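Local coordinates for protein ectoine dioxygenase (Sphingopyxis alaskensis, PDB 4MHR) that catalyses the iron- and 2-oxoglutarate-dependent hydroxylation of L-ectoine to 5-hydroxyectoine, a compatible solute that protects cells under osmotic stress, at residues 151-159 with 246-254; 179-190 with 228-239. All coordinates share one frame; numbering follows the deposited sequence.

Contact 1: residues 151-159 with 246-254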
loop_
_atom_site.group_PDB
_atom_site.type_symbol
_atom_site.label_atom_id
_atom_site.label_comp_id
_atom_site.label_asym_id
_atom_site.label_seq_id
_atom_site.Cartn_x
_atom_site.Cartn_y
_atom_site.Cartn_z
ATOM N N TRP A 151 -10.932 -6.751 -5.396
ATOM C CA TRP A 151 -9.636 -7.422 -5.490
ATOM C C TRP A 151 -8.753 -6.866 -6.599
ATOM O O TRP A 151 -9.190 -6.767 -7.756
ATOM C CB TRP A 151 -9.853 -8.901 -5.778
ATOM C CG TRP A 151 -10.629 -9.619 -4.733
ATOM C CD1 TRP A 151 -11.897 -10.089 -4.849
ATOM C CD2 TRP A 151 -10.197 -9.967 -3.403
ATOM N NE1 TRP A 151 -12.311 -10.687 -3.688
ATOM C CE2 TRP A 151 -11.273 -10.672 -2.787
ATOM C CE3 TRP A 151 -8.986 -9.807 -2.678
ATOM C CZ2 TRP A 151 -11.205 -11.161 -1.444
ATOM C CZ3 TRP A 151 -8.911 -10.310 -1.350
ATOM C CH2 TRP A 151 -10.026 -10.990 -0.756
ATOM N N HIS A 152 -7.504 -6.576 -6.238
ATOM C CA HIS A 152 -6.482 -6.256 -7.213
ATOM C C HIS A 152 -5.095 -6.449 -6.564
ATOM O O HIS A 152 -4.932 -6.547 -5.302
ATOM C CB HIS A 152 -6.629 -4.781 -7.697
ATOM C CG HIS A 152 -6.541 -3.792 -6.570
ATOM N ND1 HIS A 152 -7.483 -3.748 -5.551
ATOM C CD2 HIS A 152 -5.573 -2.906 -6.221
ATOM C CE1 HIS A 152 -7.136 -2.835 -4.654
ATOM N NE2 HIS A 152 -5.981 -2.310 -5.036
ATOM N N SER A 153 -4.139 -6.555 -7.469
ATOM C CA SER A 153 -2.723 -6.473 -7.186
ATOM C C SER A 153 -2.274 -5.083 -7.602
ATOM O O SER A 153 -2.343 -4.738 -8.747
ATOM C CB SER A 153 -1.959 -7.475 -8.026
ATOM O OG SER A 153 -0.534 -7.090 -8.027
ATOM N N ASP A 154 -1.785 -4.292 -6.700
ATOM C CA ASP A 154 -1.238 -2.989 -7.081
ATOM C C ASP A 154 -0.178 -3.100 -8.152
ATOM O O ASP A 154 -0.110 -2.245 -9.044
ATOM C CB ASP A 154 -0.587 -2.326 -5.863
ATOM C CG ASP A 154 -1.607 -1.938 -4.776
ATOM O OD1 ASP A 154 -2.758 -1.621 -5.114
ATOM O OD2 ASP A 154 -1.217 -1.928 -3.598
ATOM N N PHE A 155 0.636 -4.167 -8.105
ATOM C CA PHE A 155 1.759 -4.235 -9.013
ATOM C C PHE A 155 1.282 -4.332 -10.449
ATOM O O PHE A 155 1.915 -3.815 -11.362
ATOM C CB PHE A 155 2.708 -5.347 -8.650
ATOM C CG PHE A 155 3.781 -5.562 -9.703
ATOM C CD1 PHE A 155 4.857 -4.673 -9.776
ATOM C CD2 PHE A 155 3.658 -6.608 -10.645
ATOM C CE1 PHE A 155 5.823 -4.828 -10.752
ATOM C CE2 PHE A 155 4.630 -6.773 -11.630
ATOM C CZ PHE A 155 5.700 -5.852 -11.683
ATOM N N GLU A 156 0.167 -5.032 -10.690
ATOM C CA GLU A 156 -0.292 -5.226 -12.074
ATOM C C GLU A 156 -0.613 -3.860 -12.703
ATOM O O GLU A 156 -0.251 -3.617 -13.866
ATOM C CB GLU A 156 -1.473 -6.181 -12.176
ATOM C CG GLU A 156 -1.810 -6.681 -13.586
ATOM C CD GLU A 156 -2.787 -5.761 -14.367
ATOM O OE1 GLU A 156 -3.255 -4.797 -13.785
ATOM O OE2 GLU A 156 -3.013 -6.008 -15.597
ATOM N N THR A 157 -1.222 -2.959 -11.912
ATOM C CA THR A 157 -1.396 -1.580 -12.343
ATOM C C THR A 157 -0.116 -0.775 -12.446
ATOM O O THR A 157 0.102 -0.065 -13.449
ATOM C CB THR A 157 -2.390 -0.861 -11.462
ATOM O OG1 THR A 157 -3.639 -1.499 -11.639
ATOM C CG2 THR A 157 -2.500 0.671 -11.769
ATOM N N TRP A 158 0.709 -0.826 -11.411
ATOM C CA TRP A 158 1.963 -0.081 -11.430
ATOM C C TRP A 158 2.836 -0.469 -12.640
ATOM O O TRP A 158 3.461 0.369 -13.254
ATOM C CB TRP A 158 2.710 -0.192 -10.094
ATOM C CG TRP A 158 1.950 0.396 -8.956
ATOM C CD1 TRP A 158 0.910 1.326 -9.046
ATOM C CD2 TRP A 158 2.094 0.101 -7.558
ATOM N NE1 TRP A 158 0.429 1.623 -7.808
ATOM C CE2 TRP A 158 1.132 0.900 -6.861
ATOM C CE3 TRP A 158 2.905 -0.788 -6.829
ATOM C CZ2 TRP A 158 0.987 0.868 -5.467
ATOM C CZ3 TRP A 158 2.755 -0.866 -5.442
ATOM C CH2 TRP A 158 1.785 -0.042 -4.758
ATOM N N HIS A 159 2.844 -1.718 -12.982
ATOM C CA HIS A 159 3.623 -2.192 -14.080
ATOM C C HIS A 159 2.981 -1.752 -15.426
ATOM O O HIS A 159 3.607 -1.043 -16.224
ATOM C CB HIS A 159 3.672 -3.697 -13.997
ATOM C CG HIS A 159 4.439 -4.338 -15.106
ATOM N ND1 HIS A 159 5.818 -4.264 -15.204
ATOM C CD2 HIS A 159 4.020 -5.028 -16.186
ATOM C CE1 HIS A 159 6.200 -4.924 -16.282
ATOM N NE2 HIS A 159 5.130 -5.409 -16.885
ATOM N N LEU A 246 1.923 -4.007 6.521
ATOM C CA LEU A 246 2.900 -3.844 5.413
ATOM C C LEU A 246 2.611 -4.950 4.392
ATOM O O LEU A 246 2.456 -6.138 4.770
ATOM C CB LEU A 246 4.302 -4.092 5.851
ATOM C CG LEU A 246 5.113 -3.086 6.589
ATOM C CD1 LEU A 246 4.639 -3.055 8.030
ATOM C CD2 LEU A 246 6.562 -3.454 6.491
ATOM N N PHE A 247 2.545 -4.605 3.127
ATOM C CA PHE A 247 2.286 -5.648 2.119
ATOM C C PHE A 247 3.031 -5.462 0.811
ATOM O O PHE A 247 3.265 -4.324 0.345
ATOM C CB PHE A 247 0.802 -5.938 1.972
ATOM C CG PHE A 247 -0.058 -4.796 1.556
ATOM C CD1 PHE A 247 -0.532 -3.900 2.483
ATOM C CD2 PHE A 247 -0.455 -4.642 0.208
ATOM C CE1 PHE A 247 -1.355 -2.836 2.101
ATOM C CE2 PHE A 247 -1.304 -3.588 -0.194
ATOM C CZ PHE A 247 -1.784 -2.694 0.751
ATOM N N ASP A 248 3.472 -6.606 0.264
ATOM C CA ASP A 248 4.165 -6.682 -1.005
ATOM C C ASP A 248 3.295 -6.099 -2.110
ATOM O O ASP A 248 2.056 -6.281 -2.135
ATOM C CB ASP A 248 4.504 -8.117 -1.318
ATOM C CG ASP A 248 5.202 -8.275 -2.653
ATOM O OD1 ASP A 248 6.431 -8.013 -2.735
ATOM O OD2 ASP A 248 4.504 -8.672 -3.615
ATOM N N CYS A 249 3.955 -5.421 -3.034
ATOM C CA CYS A 249 3.287 -4.830 -4.172
ATOM C C CYS A 249 2.356 -5.727 -4.985
ATOM O O CYS A 249 1.351 -5.239 -5.494
ATOM C CB CYS A 249 4.319 -4.222 -5.138
ATOM S SG CYS A 249 5.420 -5.407 -5.911
ATOM N N ASN A 250 2.624 -7.032 -5.017
ATOM C CA ASN A 250 1.847 -7.928 -5.804
ATOM C C ASN A 250 0.836 -8.782 -5.001
ATOM O O ASN A 250 0.292 -9.746 -5.528
ATOM C CB ASN A 250 2.763 -8.826 -6.616
ATOM C CG ASN A 250 1.988 -9.662 -7.654
ATOM O OD1 ASN A 250 1.195 -9.152 -8.455
ATOM N ND2 ASN A 250 2.222 -10.934 -7.626
ATOM N N LEU A 251 0.645 -8.485 -3.726
ATOM C CA LEU A 251 -0.295 -9.248 -2.951
ATOM C C LEU A 251 -1.768 -8.910 -3.323
ATOM O O LEU A 251 -2.169 -7.735 -3.470
ATOM C CB LEU A 251 -0.124 -8.955 -1.469
ATOM C CG LEU A 251 -0.930 -9.826 -0.475
ATOM C CD1 LEU A 251 -0.494 -11.282 -0.579
ATOM C CD2 LEU A 251 -0.809 -9.246 0.904
ATOM N N MET A 252 -2.558 -9.932 -3.496
ATOM C CA MET A 252 -3.995 -9.764 -3.951
ATOM C C MET A 252 -4.815 -9.349 -2.763
ATOM O O MET A 252 -4.838 -10.038 -1.732
ATOM C CB MET A 252 -4.559 -11.087 -4.506
ATOM C CG MET A 252 -5.894 -10.952 -5.290
ATOM S SD MET A 252 -5.833 -9.779 -6.687
ATOM C CE MET A 252 -4.869 -10.712 -7.801
ATOM N N HIS A 253 -5.463 -8.191 -2.870
ATOM C CA HIS A 253 -6.149 -7.665 -1.728
ATOM C C HIS A 253 -7.372 -6.834 -2.115
ATOM O O HIS A 253 -7.572 -6.372 -3.292
ATOM C CB HIS A 253 -5.174 -6.812 -0.855
ATOM C CG HIS A 253 -4.786 -5.526 -1.498
ATOM N ND1 HIS A 253 -3.876 -5.463 -2.529
ATOM C CD2 HIS A 253 -5.277 -4.275 -1.367
ATOM C CE1 HIS A 253 -3.731 -4.212 -2.915
ATOM N NE2 HIS A 253 -4.579 -3.471 -2.247
ATOM N N GLY A 254 -8.171 -6.557 -1.115
ATOM C CA GLY A 254 -9.452 -5.789 -1.329
ATOM C C GLY A 254 -10.215 -5.626 -0.027
ATOM O O GLY A 254 -9.685 -6.006 1.012
HETATM O O HOH W 1 -4.388 -0.603 -3.299
HETATM O O HOH W 2 -0.999 -5.259 -4.088
#

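Contact 2: residues 179-190 with 228-239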
loop_
_atom_site.group_PDB
_atom_site.type_symbol
_atom_site.label_atom_id
_atom_site.label_comp_id
_atom_site.label_asym_id
_atom_site.label_seq_id
_atom_site.Cartn_x
_atom_site.Cartn_y
_atom_site.Cartn_z
ATOM N N ASN A 179 -9.517 -0.634 12.958
ATOM C CA ASN A 179 -10.121 -1.683 12.135
ATOM C C ASN A 179 -10.540 -2.890 12.923
ATOM O O ASN A 179 -9.675 -3.467 13.629
ATOM C CB ASN A 179 -9.173 -2.102 11.014
ATOM C CG ASN A 179 -9.382 -1.231 9.777
ATOM O OD1 ASN A 179 -10.503 -0.805 9.488
ATOM N ND2 ASN A 179 -8.358 -0.976 9.071
ATOM N N THR A 180 -11.841 -3.247 12.782
ATOM C CA THR A 180 -12.438 -4.365 13.461
ATOM C C THR A 180 -12.782 -5.375 12.411
ATOM O O THR A 180 -12.586 -5.163 11.197
ATOM C CB THR A 180 -13.696 -4.006 14.262
ATOM O OG1 THR A 180 -14.836 -3.984 13.396
ATOM C CG2 THR A 180 -13.544 -2.646 14.949
ATOM N N PRO A 181 -13.302 -6.497 12.853
ATOM C CA PRO A 181 -13.692 -7.429 11.819
ATOM C C PRO A 181 -14.906 -6.891 10.977
ATOM O O PRO A 181 -15.127 -7.384 9.878
ATOM C CB PRO A 181 -14.000 -8.700 12.609
ATOM C CG PRO A 181 -13.266 -8.509 13.904
ATOM C CD PRO A 181 -13.395 -7.074 14.204
ATOM N N HIS A 182 -15.593 -5.847 11.452
ATOM C CA HIS A 182 -16.946 -5.513 10.934
ATOM C C HIS A 182 -17.028 -4.325 10.018
ATOM O O HIS A 182 -18.050 -4.189 9.295
ATOM C CB HIS A 182 -17.903 -5.254 12.049
ATOM C CG HIS A 182 -17.859 -6.296 13.117
ATOM N ND1 HIS A 182 -18.145 -7.614 12.866
ATOM C CD2 HIS A 182 -17.505 -6.220 14.415
ATOM C CE1 HIS A 182 -17.954 -8.310 13.969
ATOM N NE2 HIS A 182 -17.606 -7.480 14.930
ATOM N N ASN A 183 -16.007 -3.457 10.046
ATOM C CA ASN A 183 -16.092 -2.208 9.279
ATOM C C ASN A 183 -15.364 -2.248 7.927
ATOM O O ASN A 183 -14.829 -1.274 7.481
ATOM C CB ASN A 183 -15.733 -0.968 10.115
ATOM C CG ASN A 183 -14.262 -0.902 10.544
ATOM O OD1 ASN A 183 -13.589 -1.900 10.672
ATOM N ND2 ASN A 183 -13.817 0.284 10.843
ATOM N N GLY A 184 -15.324 -3.412 7.312
ATOM C CA GLY A 184 -14.630 -3.579 6.029
ATOM C C GLY A 184 -13.114 -3.355 6.098
ATOM O O GLY A 184 -12.602 -2.580 5.378
ATOM N N PRO A 185 -12.400 -4.085 6.959
ATOM C CA PRO A 185 -10.914 -4.013 6.952
ATOM C C PRO A 185 -10.324 -4.571 5.649
ATOM O O PRO A 185 -10.972 -5.321 4.912
ATOM C CB PRO A 185 -10.529 -4.938 8.106
ATOM C CG PRO A 185 -11.618 -6.003 8.107
ATOM C CD PRO A 185 -12.900 -5.238 7.735
ATOM N N LEU A 186 -9.078 -4.223 5.400
ATOM C CA LEU A 186 -8.302 -4.820 4.328
ATOM C C LEU A 186 -8.241 -6.352 4.475
ATOM O O LEU A 186 -7.964 -6.880 5.524
ATOM C CB LEU A 186 -6.869 -4.221 4.388
ATOM C CG LEU A 186 -5.961 -4.647 3.223
ATOM C CD1 LEU A 186 -6.480 -4.073 1.916
ATOM C CD2 LEU A 186 -4.524 -4.189 3.460
ATOM N N MET A 187 -8.537 -7.052 3.394
ATOM C CA MET A 187 -8.454 -8.482 3.321
ATOM C C MET A 187 -7.372 -8.771 2.288
ATOM O O MET A 187 -7.348 -8.145 1.223
ATOM C CB MET A 187 -9.770 -9.010 2.738
ATOM C CG MET A 187 -10.903 -8.974 3.747
ATOM S SD MET A 187 -12.428 -9.714 3.140
ATOM C CE MET A 187 -11.987 -10.985 2.005
ATOM N N VAL A 188 -6.576 -9.778 2.563
ATOM C CA VAL A 188 -5.522 -10.228 1.671
ATOM C C VAL A 188 -5.677 -11.705 1.474
ATOM O O VAL A 188 -6.273 -12.412 2.344
ATOM C CB VAL A 188 -4.120 -9.847 2.193
ATOM C CG1 VAL A 188 -4.066 -8.373 2.463
ATOM C CG2 VAL A 188 -3.721 -10.631 3.460
ATOM N N ILE A 189 -5.175 -12.185 0.335
ATOM C CA ILE A 189 -5.002 -13.628 0.115
ATOM C C ILE A 189 -3.510 -13.978 0.340
ATOM O O ILE A 189 -2.638 -13.705 -0.540
ATOM C CB ILE A 189 -5.462 -14.001 -1.299
ATOM C CG1 ILE A 189 -6.971 -13.691 -1.457
ATOM C CG2 ILE A 189 -5.197 -15.473 -1.584
ATOM C CD1 ILE A 189 -7.481 -13.960 -2.868
ATOM N N PRO A 190 -3.182 -14.587 1.513
ATOM C CA PRO A 190 -1.756 -14.745 1.831
ATOM C C PRO A 190 -1.035 -15.722 0.876
ATOM O O PRO A 190 -1.599 -16.721 0.470
ATOM C CB PRO A 190 -1.730 -15.279 3.284
ATOM C CG PRO A 190 -3.149 -15.394 3.719
ATOM C CD PRO A 190 -4.074 -15.090 2.576
ATOM N N LEU A 228 -7.066 -18.922 -6.130
ATOM C CA LEU A 228 -6.153 -18.373 -5.090
ATOM C C LEU A 228 -6.711 -18.494 -3.664
ATOM O O LEU A 228 -6.049 -18.960 -2.752
ATOM C CB LEU A 228 -5.821 -16.909 -5.434
ATOM C CG LEU A 228 -4.898 -16.805 -6.649
ATOM C CD1 LEU A 228 -4.806 -15.366 -7.024
ATOM C CD2 LEU A 228 -3.504 -17.315 -6.313
ATOM N N ALA A 229 -7.953 -18.094 -3.492
ATOM C CA ALA A 229 -8.579 -18.108 -2.191
ATOM C C ALA A 229 -8.773 -19.506 -1.607
ATOM O O ALA A 229 -8.658 -19.694 -0.386
ATOM C CB ALA A 229 -9.883 -17.345 -2.253
ATOM N N HIS A 230 -9.095 -20.476 -2.437
ATOM C CA HIS A 230 -9.216 -21.907 -1.984
ATOM C C HIS A 230 -7.852 -22.431 -1.594
ATOM O O HIS A 230 -7.690 -23.111 -0.599
ATOM C CB HIS A 230 -9.836 -22.802 -3.108
ATOM C CG HIS A 230 -9.617 -24.292 -2.933
ATOM N ND1 HIS A 230 -10.421 -25.084 -2.133
ATOM C CD2 HIS A 230 -8.704 -25.135 -3.495
ATOM C CE1 HIS A 230 -10.005 -26.341 -2.196
ATOM N NE2 HIS A 230 -8.964 -26.395 -3.012
ATOM N N ARG A 231 -6.853 -22.139 -2.391
ATOM C CA ARG A 231 -5.518 -22.560 -2.020
ATOM C C ARG A 231 -4.987 -21.858 -0.770
ATOM O O ARG A 231 -4.357 -22.506 0.069
ATOM C CB ARG A 231 -4.580 -22.253 -3.174
ATOM C CG ARG A 231 -3.257 -22.961 -3.146
ATOM C CD ARG A 231 -2.446 -22.495 -4.363
ATOM N NE ARG A 231 -3.142 -22.785 -5.625
ATOM C CZ ARG A 231 -2.905 -22.195 -6.798
ATOM N NH1 ARG A 231 -2.004 -21.229 -6.923
ATOM N NH2 ARG A 231 -3.597 -22.582 -7.856
ATOM N N HIS A 232 -5.188 -20.541 -0.642
ATOM C CA HIS A 232 -4.495 -19.799 0.454
ATOM C C HIS A 232 -5.366 -19.264 1.586
ATOM O O HIS A 232 -4.860 -18.881 2.633
ATOM C CB HIS A 232 -3.777 -18.623 -0.144
ATOM C CG HIS A 232 -2.777 -18.997 -1.179
ATOM N ND1 HIS A 232 -1.639 -19.689 -0.870
ATOM C CD2 HIS A 232 -2.729 -18.747 -2.508
ATOM C CE1 HIS A 232 -0.924 -19.853 -1.972
ATOM N NE2 HIS A 232 -1.564 -19.286 -2.975
ATOM N N GLY A 233 -6.677 -19.245 1.395
ATOM C CA GLY A 233 -7.543 -18.673 2.387
ATOM C C GLY A 233 -7.526 -17.135 2.278
ATOM O O GLY A 233 -6.869 -16.510 1.401
ATOM N N ILE A 234 -8.273 -16.531 3.181
ATOM C CA ILE A 234 -8.328 -15.092 3.307
ATOM C C ILE A 234 -8.027 -14.668 4.739
ATOM O O ILE A 234 -8.493 -15.286 5.694
ATOM C CB ILE A 234 -9.670 -14.563 2.848
ATOM C CG1 ILE A 234 -9.799 -14.686 1.339
ATOM C CG2 ILE A 234 -9.747 -13.098 3.197
ATOM C CD1 ILE A 234 -11.240 -14.591 0.782
ATOM N N VAL A 235 -7.310 -13.560 4.899
ATOM C CA VAL A 235 -7.059 -12.990 6.230
ATOM C C VAL A 235 -7.344 -11.472 6.215
ATOM O O VAL A 235 -7.109 -10.811 5.242
ATOM C CB VAL A 235 -5.571 -13.277 6.605
ATOM C CG1 VAL A 235 -5.116 -12.536 7.845
ATOM C CG2 VAL A 235 -5.388 -14.768 6.907
ATOM N N ALA A 236 -7.804 -10.919 7.313
ATOM C CA ALA A 236 -8.128 -9.512 7.391
ATOM C C ALA A 236 -7.472 -8.958 8.610
ATOM O O ALA A 236 -8.055 -9.035 9.658
ATOM C CB ALA A 236 -9.624 -9.325 7.488
ATOM N N PRO A 237 -6.224 -8.471 8.489
ATOM C CA PRO A 237 -5.546 -7.900 9.626
ATOM C C PRO A 237 -6.330 -6.734 10.260
ATOM O O PRO A 237 -6.930 -5.944 9.574
ATOM C CB PRO A 237 -4.207 -7.409 9.056
ATOM C CG PRO A 237 -4.103 -7.946 7.699
ATOM C CD PRO A 237 -5.423 -8.467 7.265
ATOM N N THR A 238 -6.353 -6.694 11.573
ATOM C CA THR A 238 -7.106 -5.680 12.309
ATOM C C THR A 238 -6.126 -5.044 13.258
ATOM O O THR A 238 -4.985 -5.496 13.378
ATOM C CB THR A 238 -8.349 -6.233 13.063
ATOM O OG1 THR A 238 -7.990 -7.373 13.823
ATOM C CG2 THR A 238 -9.461 -6.669 12.066
ATOM N N GLY A 239 -6.535 -3.939 13.861
ATOM C CA GLY A 239 -5.724 -3.331 14.867
ATOM C C GLY A 239 -6.199 -1.973 15.279
ATOM O O GLY A 239 -7.042 -1.382 14.645
#

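Contact 1: residues 151-159 with 246-254
H152, D154 and H253 meet here as the facial triad of two histidines and a carboxylate of the cupin fold, the iron site of this dioxygenase. The structure is the apo form, and a water sits among the three ligands. It lies 2.9 Å from H152 NE2 and 3.1 Å from H253 NE2, near the plane of each imidazole, and donates to D154 OD1. H152 ND1 is hydrogen-bonded to Y150 O. H152 and H253 form an antiparallel hydrogen-bonded pair, with N-H to O bonds running both ways. Both rings leave this pair on the same face, each CG placed between its backbone N and carbonyl carbon (chi1 58° and 71°). Their planes are turned 55° apart, and the two NE2 atoms come within 3.3 Å without bonding. H253 ND1 donates to L251 O at 3.0 Å, with the oxygen in the ring plane, which fixes the ring's rotation and directs NE2 to the metal site. CE2 of F247 lies over one face of this ring. With an alanine in place of H253, the iron is likely to lack one ligand and L251 O its imidazole donor. W158, important for ectoine stabilisation, meets C249 CB at its ring edge through CZ3. At the helix start, S153 OG caps the backbone N-H groups of F155 and E156 through weak bonds, and donates to N250 OD1 at 2.7 Å.

Contact 2: residues 179-190 with 228-239
I189 and P190 lie against the end of helix 222-232 and the chain that leaves it, just past 187-188, an outermost strand of the small antiparallel sheet in this cupin fold. Segment 228-239 runs antiparallel to 179-190 and joins it through two isolated bridges, V188 with V235 and N179 with G239. The branches of I189 reach different partners. CG2, anti to the backbone N, reaches H232 CB at 3.7 Å, and also meets the carbonyl O of G233. CG1 meets CG1 of I234 at 4.1 Å and carries CD1 on to A229 CB. P190 packs through CG and CD. CD touches the O of G233 at 3.3 Å, and CG meets V235 CG2, the two side chains crossing at about a right angle. Y54 of strand 54-57 touches both P190 and V235. G233, the first residue past the helix, has positive phi, where a side chain would collide with the carbonyl O of H232, and the chain then turns to run beside V188. The V188 bridge is straight in both directions, with V235 N to V188 O at 3.0 Å and an N-H...O angle of 172°. On the side of I189 and I234, which W151 also touches, M187 CG meets A236 CB at 4.0 Å. G184 O is hydrogen-bonded to NZ of K141, a residue that binds 2-oxoglutarate. At the far end, T238 lies across the backbone of 179-180. Its CG2, anti to the carbonyl carbon, is 3.6 Å from T180 O, and its CB is 3.1 Å from N179 O.

In the fold
Contact 1 and contact 2 have centres about 14 Å apart and share one three-stranded antiparallel sheet, ordered 149-152, 253-255, 187-188. Strand 253-255 is the middle one and carries H253 between the two contacts. It pairs with strand 149-152 in contact 1 and with 187-188 on its other side, where M187 N lies 2.8 Å from G254 O and I189 N 3.0 Å from M252 O, both probable hydrogen bonds. Along the chain the order is 151-159, 179-190, 228-239, 246-254, so contact 2 falls wholly between the halves of contact 1. Contact 1 is buried and holds the metal site. Contact 2 is partly buried and lines the other edge of the sheet, with L186 and V188 touching H253.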